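Local coordinates for protein type IV pilus biogenesis factor PilY1 (Pseudomonas aeruginosa, PDB 3HX6) that primes type IV pilus assembly, acts in twitching motility and adhesion to host cells, and binds calcium, whose uptake and release seem to regulate pilus retraction, at residues S253-D258 and A331-R336; A265-A270 and L277-L282; I344-T349 and Q366-I371. The protein carries 3 engineered substitutions. All blocks are in the same frame, centred on the assembly; numbering follows the deposited sequence.

Interaction 1: S253-D258 and A331-R336; sequences SPRLAD and APSLVR. With CA (calcium ion), chain C.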
loop_
_atom_site.group_PDB
_atom_site.type_symbol
_atom_site.label_atom_id
_atom_site.label_comp_id
_atom_site.label_asym_id
_atom_site.label_seq_id
_atom_site.Cartn_x
_atom_site.Cartn_y
_atom_site.Cartn_z
ATOM N N SER A 253 26.250 -13.227 -0.858
ATOM C CA SER A 253 25.455 -12.032 -0.583
ATOM C C SER A 253 25.408 -11.651 0.890
ATOM O O SER A 253 25.012 -12.446 1.741
ATOM C CB SER A 253 24.022 -12.230 -1.089
ATOM O OG SER A 253 24.016 -12.775 -2.395
ATOM N N PRO A 254 25.797 -10.409 1.213
ATOM C CA PRO A 254 25.759 -10.015 2.625
ATOM C C PRO A 254 24.431 -9.398 3.029
ATOM O O PRO A 254 23.655 -8.948 2.178
ATOM C CB PRO A 254 26.887 -8.997 2.722
ATOM C CG PRO A 254 26.768 -8.286 1.399
ATOM C CD PRO A 254 26.547 -9.427 0.408
ATOM N N ARG A 255 24.169 -9.402 4.333
ATOM C CA ARG A 255 22.985 -8.770 4.883
ATOM C C ARG A 255 23.539 -7.758 5.888
ATOM O O ARG A 255 24.237 -8.123 6.835
ATOM C CB ARG A 255 22.093 -9.775 5.615
ATOM C CG ARG A 255 20.905 -9.133 6.345
ATOM C CD ARG A 255 19.901 -8.501 5.374
ATOM N NE ARG A 255 19.391 -9.492 4.435
ATOM C CZ ARG A 255 18.526 -9.238 3.456
ATOM N NH1 ARG A 255 18.056 -8.008 3.278
ATOM N NH2 ARG A 255 18.148 -10.215 2.640
ATOM N N LEU A 256 23.255 -6.485 5.672
ATOM C CA LEU A 256 23.742 -5.467 6.587
ATOM C C LEU A 256 22.779 -5.294 7.749
ATOM O O LEU A 256 21.566 -5.446 7.588
ATOM C CB LEU A 256 23.937 -4.145 5.845
ATOM C CG LEU A 256 25.361 -3.946 5.309
ATOM C CD1 LEU A 256 25.817 -5.161 4.514
ATOM C CD2 LEU A 256 25.400 -2.691 4.468
ATOM N N ALA A 257 23.325 -4.999 8.923
ATOM C CA ALA A 257 22.512 -4.806 10.118
ATOM C C ALA A 257 22.729 -3.406 10.664
ATOM O O ALA A 257 23.863 -2.928 10.746
ATOM C CB ALA A 257 22.880 -5.835 11.185
ATOM N N ASP A 258 21.627 -2.766 11.038
ATOM C CA ASP A 258 21.622 -1.421 11.601
ATOM C C ASP A 258 20.888 -1.573 12.927
ATOM O O ASP A 258 19.661 -1.548 12.974
ATOM C CB ASP A 258 20.861 -0.478 10.662
ATOM C CG ASP A 258 20.569 0.871 11.295
ATOM O OD1 ASP A 258 21.174 1.191 12.335
ATOM O OD2 ASP A 258 19.736 1.614 10.739
ATOM N N ALA A 331 21.620 -14.413 0.966
ATOM C CA ALA A 331 21.928 -13.522 2.067
ATOM C C ALA A 331 21.167 -13.973 3.300
ATOM O O ALA A 331 20.094 -14.572 3.194
ATOM C CB ALA A 331 21.514 -12.097 1.718
ATOM N N PRO A 332 21.724 -13.705 4.490
ATOM C CA PRO A 332 21.066 -14.080 5.738
ATOM C C PRO A 332 19.961 -13.051 5.973
ATOM O O PRO A 332 19.899 -12.032 5.277
ATOM C CB PRO A 332 22.173 -13.926 6.787
ATOM C CG PRO A 332 23.445 -13.984 5.994
ATOM C CD PRO A 332 23.094 -13.234 4.748
ATOM N N SER A 333 19.087 -13.338 6.933
ATOM C CA SER A 333 18.012 -12.434 7.329
ATOM C C SER A 333 18.159 -12.361 8.838
ATOM O O SER A 333 18.585 -13.330 9.458
ATOM C CB SER A 333 16.631 -12.992 6.964
ATOM O OG SER A 333 16.333 -12.739 5.608
ATOM N N LEU A 334 17.817 -11.223 9.427
ATOM C CA LEU A 334 17.963 -11.055 10.870
ATOM C C LEU A 334 16.651 -10.735 11.562
ATOM O O LEU A 334 15.868 -9.922 11.074
ATOM C CB LEU A 334 18.965 -9.932 11.158
ATOM C CG LEU A 334 20.337 -10.063 10.490
ATOM C CD1 LEU A 334 21.131 -8.784 10.701
ATOM C CD2 LEU A 334 21.079 -11.252 11.056
ATOM N N VAL A 335 16.413 -11.383 12.698
ATOM C CA VAL A 335 15.201 -11.138 13.473
ATOM C C VAL A 335 15.629 -10.969 14.928
ATOM O O VAL A 335 16.407 -11.772 15.441
ATOM C CB VAL A 335 14.198 -12.321 13.368
ATOM C CG1 VAL A 335 12.940 -12.005 14.149
ATOM C CG2 VAL A 335 13.841 -12.587 11.906
ATOM N N ARG A 336 15.142 -9.922 15.588
ATOM C CA ARG A 336 15.500 -9.700 16.985
ATOM C C ARG A 336 15.069 -10.910 17.813
ATOM O O ARG A 336 13.952 -11.407 17.670
ATOM C CB ARG A 336 14.813 -8.443 17.535
ATOM C CG ARG A 336 15.381 -7.999 18.883
ATOM C CD ARG A 336 14.539 -6.905 19.533
ATOM N NE ARG A 336 14.588 -5.632 18.819
ATOM C CZ ARG A 336 15.621 -4.794 18.839
ATOM N NH1 ARG A 336 16.709 -5.083 19.538
ATOM N NH2 ARG A 336 15.558 -3.656 18.162
HETATM CA CA CA C . 23.523 2.087 12.935
HETATM O O HOH W 1 17.854 -12.993 3.241
HETATM O O HOH W 2 25.017 3.874 13.526
#
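Arg-255 NE gives its N-H to the carbonyl oxygen of Pro-332, 2.7 Å from Arg-255 NE to Pro-332 O, with an angle of 157° at the hydrogen. The oxygen meets the guanidinium at its edge, close to its plane. Arginine suits this spot because its chain can fold: CG stands anti to the backbone N, and bends at chi2 and chi3 curl the methylenes round the carbonyl, with Arg-255 CG 3.2 Å from Pro-332 O. Water 1 accepts from Arg-255 NH2 at 2.9 Å and also bonds Ser-333 OG, so the arginine is tied to a second residue of 331-336. Small residues let the chains close in on either side of this bond. Ala-331 CA leans on Ser-253 O in a CA-H...O contact of 3.3 Å, and Ala-257 CB meets Leu-334 CD1 tightly at 3.5 Å. Strand 253-257 leads straight into Asp-258, whose OD1 binds the calcium ion. Strands 253-257 and 333-336 run at 28° to each other with axes 7.8 Å apart, too far for a backbone ladder. Each is the outermost strand of its own sheet, so the contact joins the inner edges of two successive propeller blades: strand 267-272 flanks one, and strand 343-348 the other.

Interaction 2: A265-A270 and L277-L282; sequences ADYAYA and LWRFDL. With CA (calcium ion), chain C.
Tyr-269 and Arg-279 pack side by side across a β-hairpin, strands 267-272 and 276-281, in the middle of a propeller blade. Its ladder is the hydrogen-bonded pairs Ala-268 with Phe-280 and Ala-270 with Trp-278. The arginine methylenes ride on the flat phenol: Arg-279 CG lies 3.6 Å from the centroid of the Tyr-269 ring in a CH-π contact. An extended start, with CG anti to the backbone N (chi1 -165°), carries the chain along that ring before the bend at chi3 turns the guanidinium onto Tyr-267. There it stacks off-centre, planes 28° apart and CZ 4.0 Å from the Tyr-267 ring centroid, a cation-π contact. A long, flat-ended arginine thus fills the groove between two tyrosines. Asp-281 OD2 takes Arg-279 NH2 in a salt bridge; Asp-373 and Gln-375 hold NH1, and Ser-309 binds Asp-281.

On the other face, small Ala-268 and Ala-270 leave hollows for Phe-280 and Leu-282: Leu-282 CD1 comes within 3.9 Å of Ala-268 CB. Asp-266, hydrogen-bonded to His-204, chelates the calcium with both oxygens and, with Tyr-267, forms a classic bulge opposite Ala-257. Just past the last ladder bond, Leu-282 N to Asp-266 O, water 3 donates to Ala-265 O and Leu-282 O, 2.7 Å from each.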
loop_
_atom_site.group_PDB
_atom_site.type_symbol
_atom_site.label_atom_id
_atom_site.label_comp_id
_atom_site.label_asym_id
_atom_site.label_seq_id
_atom_site.Cartn_x
_atom_site.Cartn_y
_atom_site.Cartn_z
ATOM N N ALA A 265 24.782 1.319 8.541
ATOM C CA ALA A 265 25.091 -0.087 8.791
ATOM C C ALA A 265 26.139 -0.283 9.885
ATOM O O ALA A 265 27.183 0.371 9.887
ATOM C CB ALA A 265 25.556 -0.748 7.502
ATOM N N ASP A 266 25.860 -1.206 10.804
ATOM C CA ASP A 266 26.774 -1.482 11.907
ATOM C C ASP A 266 27.517 -2.802 11.767
ATOM O O ASP A 266 28.686 -2.898 12.144
ATOM C CB ASP A 266 26.005 -1.460 13.220
ATOM C CG ASP A 266 25.235 -0.173 13.407
ATOM O OD1 ASP A 266 25.867 0.905 13.358
ATOM O OD2 ASP A 266 24.006 -0.240 13.602
ATOM N N TYR A 267 26.835 -3.812 11.230
ATOM C CA TYR A 267 27.422 -5.133 11.015
ATOM C C TYR A 267 26.999 -5.640 9.647
ATOM O O TYR A 267 26.055 -5.134 9.047
ATOM C CB TYR A 267 26.898 -6.157 12.028
ATOM C CG TYR A 267 27.145 -5.857 13.486
ATOM C CD1 TYR A 267 28.416 -5.989 14.044
ATOM C CD2 TYR A 267 26.090 -5.491 14.321
ATOM C CE1 TYR A 267 28.628 -5.770 15.400
ATOM C CE2 TYR A 267 26.290 -5.271 15.675
ATOM C CZ TYR A 267 27.557 -5.412 16.207
ATOM O OH TYR A 267 27.741 -5.195 17.546
ATOM N N ALA A 268 27.690 -6.668 9.178
ATOM C CA ALA A 268 27.362 -7.298 7.913
ATOM C C ALA A 268 27.467 -8.787 8.192
ATOM O O ALA A 268 28.357 -9.223 8.925
ATOM C CB ALA A 268 28.358 -6.888 6.818
ATOM N N TYR A 269 26.538 -9.556 7.641
ATOM C CA TYR A 269 26.537 -11.003 7.804
ATOM C C TYR A 269 26.541 -11.599 6.403
ATOM O O TYR A 269 25.813 -11.139 5.526
ATOM C CB TYR A 269 25.283 -11.482 8.537
ATOM C CG TYR A 269 25.187 -11.063 9.985
ATOM C CD1 TYR A 269 24.719 -9.797 10.340
ATOM C CD2 TYR A 269 25.505 -11.958 11.004
ATOM C CE1 TYR A 269 24.553 -9.438 11.687
ATOM C CE2 TYR A 269 25.350 -11.611 12.346
ATOM C CZ TYR A 269 24.868 -10.352 12.680
ATOM O OH TYR A 269 24.669 -10.024 14.007
ATOM N N ALA A 270 27.358 -12.621 6.191
ATOM C CA ALA A 270 27.431 -13.244 4.880
ATOM C C ALA A 270 27.959 -14.669 4.961
ATOM O O ALA A 270 28.889 -14.954 5.713
ATOM C CB ALA A 270 28.335 -12.401 3.958
ATOM N N LEU A 277 29.162 -18.896 8.094
ATOM C CA LEU A 277 28.318 -17.706 8.157
ATOM C C LEU A 277 29.173 -16.691 8.910
ATOM O O LEU A 277 29.375 -16.802 10.123
ATOM C CB LEU A 277 27.017 -17.993 8.917
ATOM C CG LEU A 277 25.866 -16.976 8.826
ATOM C CD1 LEU A 277 26.295 -15.635 9.408
ATOM C CD2 LEU A 277 25.427 -16.820 7.376
ATOM N N TRP A 278 29.686 -15.707 8.185
ATOM C CA TRP A 278 30.553 -14.706 8.787
ATOM C C TRP A 278 29.848 -13.432 9.209
ATOM O O TRP A 278 28.834 -13.060 8.633
ATOM C CB TRP A 278 31.654 -14.297 7.802
ATOM C CG TRP A 278 32.465 -15.426 7.269
ATOM C CD1 TRP A 278 32.298 -16.068 6.076
ATOM C CD2 TRP A 278 33.569 -16.061 7.920
ATOM N NE1 TRP A 278 33.237 -17.070 5.941
ATOM C CE2 TRP A 278 34.029 -17.087 7.059
ATOM C CE3 TRP A 278 34.218 -15.861 9.150
ATOM C CZ2 TRP A 278 35.109 -17.915 7.390
ATOM C CZ3 TRP A 278 35.297 -16.686 9.479
ATOM C CH2 TRP A 278 35.731 -17.700 8.599
ATOM N N ARG A 279 30.384 -12.779 10.236
ATOM C CA ARG A 279 29.863 -11.485 10.634
ATOM C C ARG A 279 31.070 -10.567 10.561
ATOM O O ARG A 279 32.207 -10.990 10.814
ATOM C CB ARG A 279 29.296 -11.452 12.051
ATOM C CG ARG A 279 28.439 -10.193 12.256
ATOM C CD ARG A 279 28.009 -9.974 13.698
ATOM N NE ARG A 279 29.094 -9.455 14.522
ATOM C CZ ARG A 279 28.977 -9.202 15.821
ATOM N NH1 ARG A 279 27.822 -9.422 16.440
ATOM N NH2 ARG A 279 30.006 -8.716 16.501
ATOM N N PHE A 280 30.822 -9.316 10.201
ATOM C CA PHE A 280 31.870 -8.324 10.081
ATOM C C PHE A 280 31.434 -7.121 10.896
ATOM O O PHE A 280 30.269 -6.732 10.852
ATOM C CB PHE A 280 32.036 -7.914 8.613
ATOM C CG PHE A 280 32.353 -9.065 7.685
ATOM C CD1 PHE A 280 33.666 -9.346 7.329
ATOM C CD2 PHE A 280 31.331 -9.867 7.172
ATOM C CE1 PHE A 280 33.967 -10.412 6.471
ATOM C CE2 PHE A 280 31.615 -10.937 6.314
ATOM C CZ PHE A 280 32.938 -11.209 5.962
ATOM N N ASP A 281 32.361 -6.555 11.661
ATOM C CA ASP A 281 32.074 -5.377 12.462
ATOM C C ASP A 281 32.359 -4.184 11.567
ATOM O O ASP A 281 33.491 -4.005 11.113
ATOM C CB ASP A 281 32.991 -5.305 13.686
ATOM C CG ASP A 281 32.670 -6.361 14.736
ATOM O OD1 ASP A 281 33.435 -6.460 15.720
ATOM O OD2 ASP A 281 31.663 -7.086 14.586
ATOM N N LEU A 282 31.337 -3.378 11.300
ATOM C CA LEU A 282 31.520 -2.204 10.465
ATOM C C LEU A 282 31.449 -0.963 11.346
ATOM O O LEU A 282 30.825 0.032 10.989
ATOM C CB LEU A 282 30.459 -2.150 9.352
ATOM C CG LEU A 282 30.398 -3.380 8.429
ATOM C CD1 LEU A 282 29.402 -3.127 7.286
ATOM C CD2 LEU A 282 31.794 -3.691 7.869
HETATM CA CA CA C . 23.523 2.087 12.935
HETATM O O HOH W 3 29.563 1.086 8.800
HETATM O O HOH W 4 29.306 -6.819 18.758
HETATM O O HOH W 2 25.017 3.874 13.526
#

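Interaction 3: I344-T349 and Q366-I371; sequences IVIFGT and QTLYGI
Thr-349 OG1 donates to Gln-366 OE1 at 2.7 Å and accepts the backbone N-H of Thr-367, with Thr-367 N 2.8 Å from Thr-349 OG1 and an angle of 167° at the hydrogen. A hydroxyl suits this place because it can give and take at once, and here it closes one end of an antiparallel pair of strands within a propeller blade. Chi1 of 65° sets OG1 between the backbone N and the carbonyl carbon, facing the other chain, while the bend of Gln-366 at chi2 brings its amide oxygen back to the hydroxyl.

From there the ladder runs through the hydrogen-bonded pairs Phe-347 with Tyr-369 and Val-345 with Ile-371, the last short and nearly straight, Val-345 N to Ile-371 O 2.6 Å. Thr-349 N adds a further bond to Thr-367 O.

Phe-347, Tyr-369 and Ile-371 share one face. The Phe-347 and Tyr-369 planes are near parallel (25°) but slid apart, so the overlap is slight; the methylene Tyr-369 CB instead sits over the face of the Phe-347 ring, 3.8 Å from its centroid, as a CH-π contact. Ile-371 CG1 meets the edge of the Phe-347 ring, 3.5 Å from Phe-347 CE1. The rim of the Tyr-369 ring receives Thr-349 CG2, and Gln-326 and Arg-389 bind its hydroxyl. Leu-277 of the preceding blade packs against Phe-347.

The opposite face pairs bulky residues with glycines, Ile-346 across from Gly-370 and Leu-368 across from Gly-348. Trp-434 of strand 433-437, the neighbour of 367-373 in the sheet, touches Ile-346 and Leu-368. Having no side chain, Gly-348 leaves room for the leucine branch to fold in over the backbone, placing Leu-368 CD1 3.8 Å from Gly-348 CA.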
loop_
_atom_site.group_PDB
_atom_site.type_symbol
_atom_site.label_atom_id
_atom_site.label_comp_id
_atom_site.label_asym_id
_atom_site.label_seq_id
_atom_site.Cartn_x
_atom_site.Cartn_y
_atom_site.Cartn_z
ATOM N N ILE A 344 18.541 -13.365 15.923
ATOM C CA ILE A 344 18.553 -14.694 15.354
ATOM C C ILE A 344 18.954 -14.476 13.902
ATOM O O ILE A 344 18.279 -13.764 13.163
ATOM C CB ILE A 344 17.159 -15.362 15.444
ATOM C CG1 ILE A 344 16.796 -15.579 16.918
ATOM C CG2 ILE A 344 17.161 -16.694 14.681
ATOM C CD1 ILE A 344 15.397 -16.113 17.153
ATOM N N VAL A 345 20.076 -15.064 13.512
ATOM C CA VAL A 345 20.576 -14.941 12.151
ATOM C C VAL A 345 20.053 -16.125 11.349
ATOM O O VAL A 345 20.375 -17.276 11.636
ATOM C CB VAL A 345 22.112 -14.933 12.133
ATOM C CG1 VAL A 345 22.618 -14.644 10.728
ATOM C CG2 VAL A 345 22.633 -13.892 13.125
ATOM N N ILE A 346 19.237 -15.840 10.343
ATOM C CA ILE A 346 18.651 -16.895 9.527
ATOM C C ILE A 346 19.330 -16.991 8.166
ATOM O O ILE A 346 19.501 -15.990 7.473
ATOM C CB ILE A 346 17.136 -16.643 9.336
ATOM C CG1 ILE A 346 16.468 -16.513 10.712
ATOM C CG2 ILE A 346 16.514 -17.774 8.526
ATOM C CD1 ILE A 346 15.007 -16.121 10.673
ATOM N N PHE A 347 19.731 -18.201 7.794
ATOM C CA PHE A 347 20.382 -18.420 6.507
ATOM C C PHE A 347 20.140 -19.841 6.022
ATOM O O PHE A 347 19.996 -20.767 6.824
ATOM C CB PHE A 347 21.891 -18.148 6.608
ATOM C CG PHE A 347 22.566 -18.877 7.739
ATOM C CD1 PHE A 347 22.452 -18.416 9.044
ATOM C CD2 PHE A 347 23.308 -20.032 7.499
ATOM C CE1 PHE A 347 23.072 -19.094 10.099
ATOM C CE2 PHE A 347 23.929 -20.715 8.548
ATOM C CZ PHE A 347 23.810 -20.244 9.847
ATOM N N GLY A 348 20.080 -20.001 4.703
ATOM C CA GLY A 348 19.850 -21.311 4.120
ATOM C C GLY A 348 21.009 -21.685 3.222
ATOM O O GLY A 348 21.749 -20.815 2.758
ATOM N N THR A 349 21.164 -22.975 2.949
ATOM C CA THR A 349 22.281 -23.404 2.132
ATOM C C THR A 349 21.871 -23.796 0.720
ATOM O O THR A 349 20.707 -24.105 0.456
ATOM C CB THR A 349 23.023 -24.575 2.810
ATOM O OG1 THR A 349 22.156 -25.711 2.891
ATOM C CG2 THR A 349 23.443 -24.173 4.228
ATOM N N GLN A 366 19.903 -29.812 1.959
ATOM C CA GLN A 366 20.368 -28.454 2.163
ATOM C C GLN A 366 19.579 -28.056 3.409
ATOM O O GLN A 366 18.608 -28.727 3.764
ATOM C CB GLN A 366 20.044 -27.566 0.963
ATOM C CG GLN A 366 20.902 -27.890 -0.250
ATOM C CD GLN A 366 22.383 -27.981 0.091
ATOM O OE1 GLN A 366 22.949 -27.081 0.716
ATOM N NE2 GLN A 366 23.016 -29.072 -0.318
ATOM N N THR A 367 19.964 -26.970 4.062
ATOM C CA THR A 367 19.314 -26.630 5.315
ATOM C C THR A 367 19.054 -25.152 5.556
ATOM O O THR A 367 19.750 -24.296 5.015
ATOM C CB THR A 367 20.197 -27.163 6.481
ATOM O OG1 THR A 367 20.550 -28.530 6.220
ATOM C CG2 THR A 367 19.483 -27.062 7.813
ATOM N N LEU A 368 18.044 -24.872 6.377
ATOM C CA LEU A 368 17.714 -23.506 6.776
ATOM C C LEU A 368 18.116 -23.445 8.244
ATOM O O LEU A 368 17.709 -24.299 9.034
ATOM C CB LEU A 368 16.216 -23.223 6.664
ATOM C CG LEU A 368 15.873 -21.763 7.001
ATOM C CD1 LEU A 368 16.568 -20.833 5.995
ATOM C CD2 LEU A 368 14.349 -21.557 6.967
ATOM N N TYR A 369 18.918 -22.450 8.605
ATOM C CA TYR A 369 19.380 -22.304 9.979
ATOM C C TYR A 369 18.948 -21.000 10.616
ATOM O O TYR A 369 18.788 -19.986 9.939
ATOM C CB TYR A 369 20.916 -22.346 10.055
ATOM C CG TYR A 369 21.548 -23.645 9.618
ATOM C CD1 TYR A 369 21.983 -23.824 8.308
ATOM C CD2 TYR A 369 21.722 -24.695 10.523
ATOM C CE1 TYR A 369 22.578 -25.015 7.903
ATOM C CE2 TYR A 369 22.312 -25.895 10.131
ATOM C CZ TYR A 369 22.738 -26.049 8.822
ATOM O OH TYR A 369 23.320 -27.228 8.426
ATOM N N GLY A 370 18.789 -21.050 11.934
ATOM C CA GLY A 370 18.447 -19.882 12.718
ATOM C C GLY A 370 19.451 -19.900 13.860
ATOM O O GLY A 370 19.308 -20.686 14.794
ATOM N N ILE A 371 20.473 -19.048 13.787
ATOM C CA ILE A 371 21.512 -19.005 14.813
ATOM C C ILE A 371 21.466 -17.747 15.681
ATOM O O ILE A 371 21.392 -16.630 15.182
ATOM C CB ILE A 371 22.918 -19.089 14.180
ATOM C CG1 ILE A 371 23.039 -20.360 13.340
ATOM C CG2 ILE A 371 23.984 -19.063 15.279
ATOM C CD1 ILE A 371 22.852 -21.645 14.119
#

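In the fold
All three contacts are buried, but two lie inside blades and one between them. Interactions 2 and 3 are antiparallel ladders, whereas interaction 1 spans the seam through an arginine-to-carbonyl bond, small side-chain contacts and a water, with no backbone ladder. Its strands are direct neighbours of the others: 251-257 pairs with 267-272 of interaction 2, and 333-336 with 343-348 of interaction 3. The same two blades meet again farther along, where Tyr-269 and Leu-277 of interaction 2 pack on Val-345 of interaction 3. Chemistry follows place. Interactions 1 and 2 both reach the calcium site, completed by Asn-260, Asp-262, Val-264 and a water; interaction 3, away from it, combines a polar end with an apolar strand pair with glycines on one face.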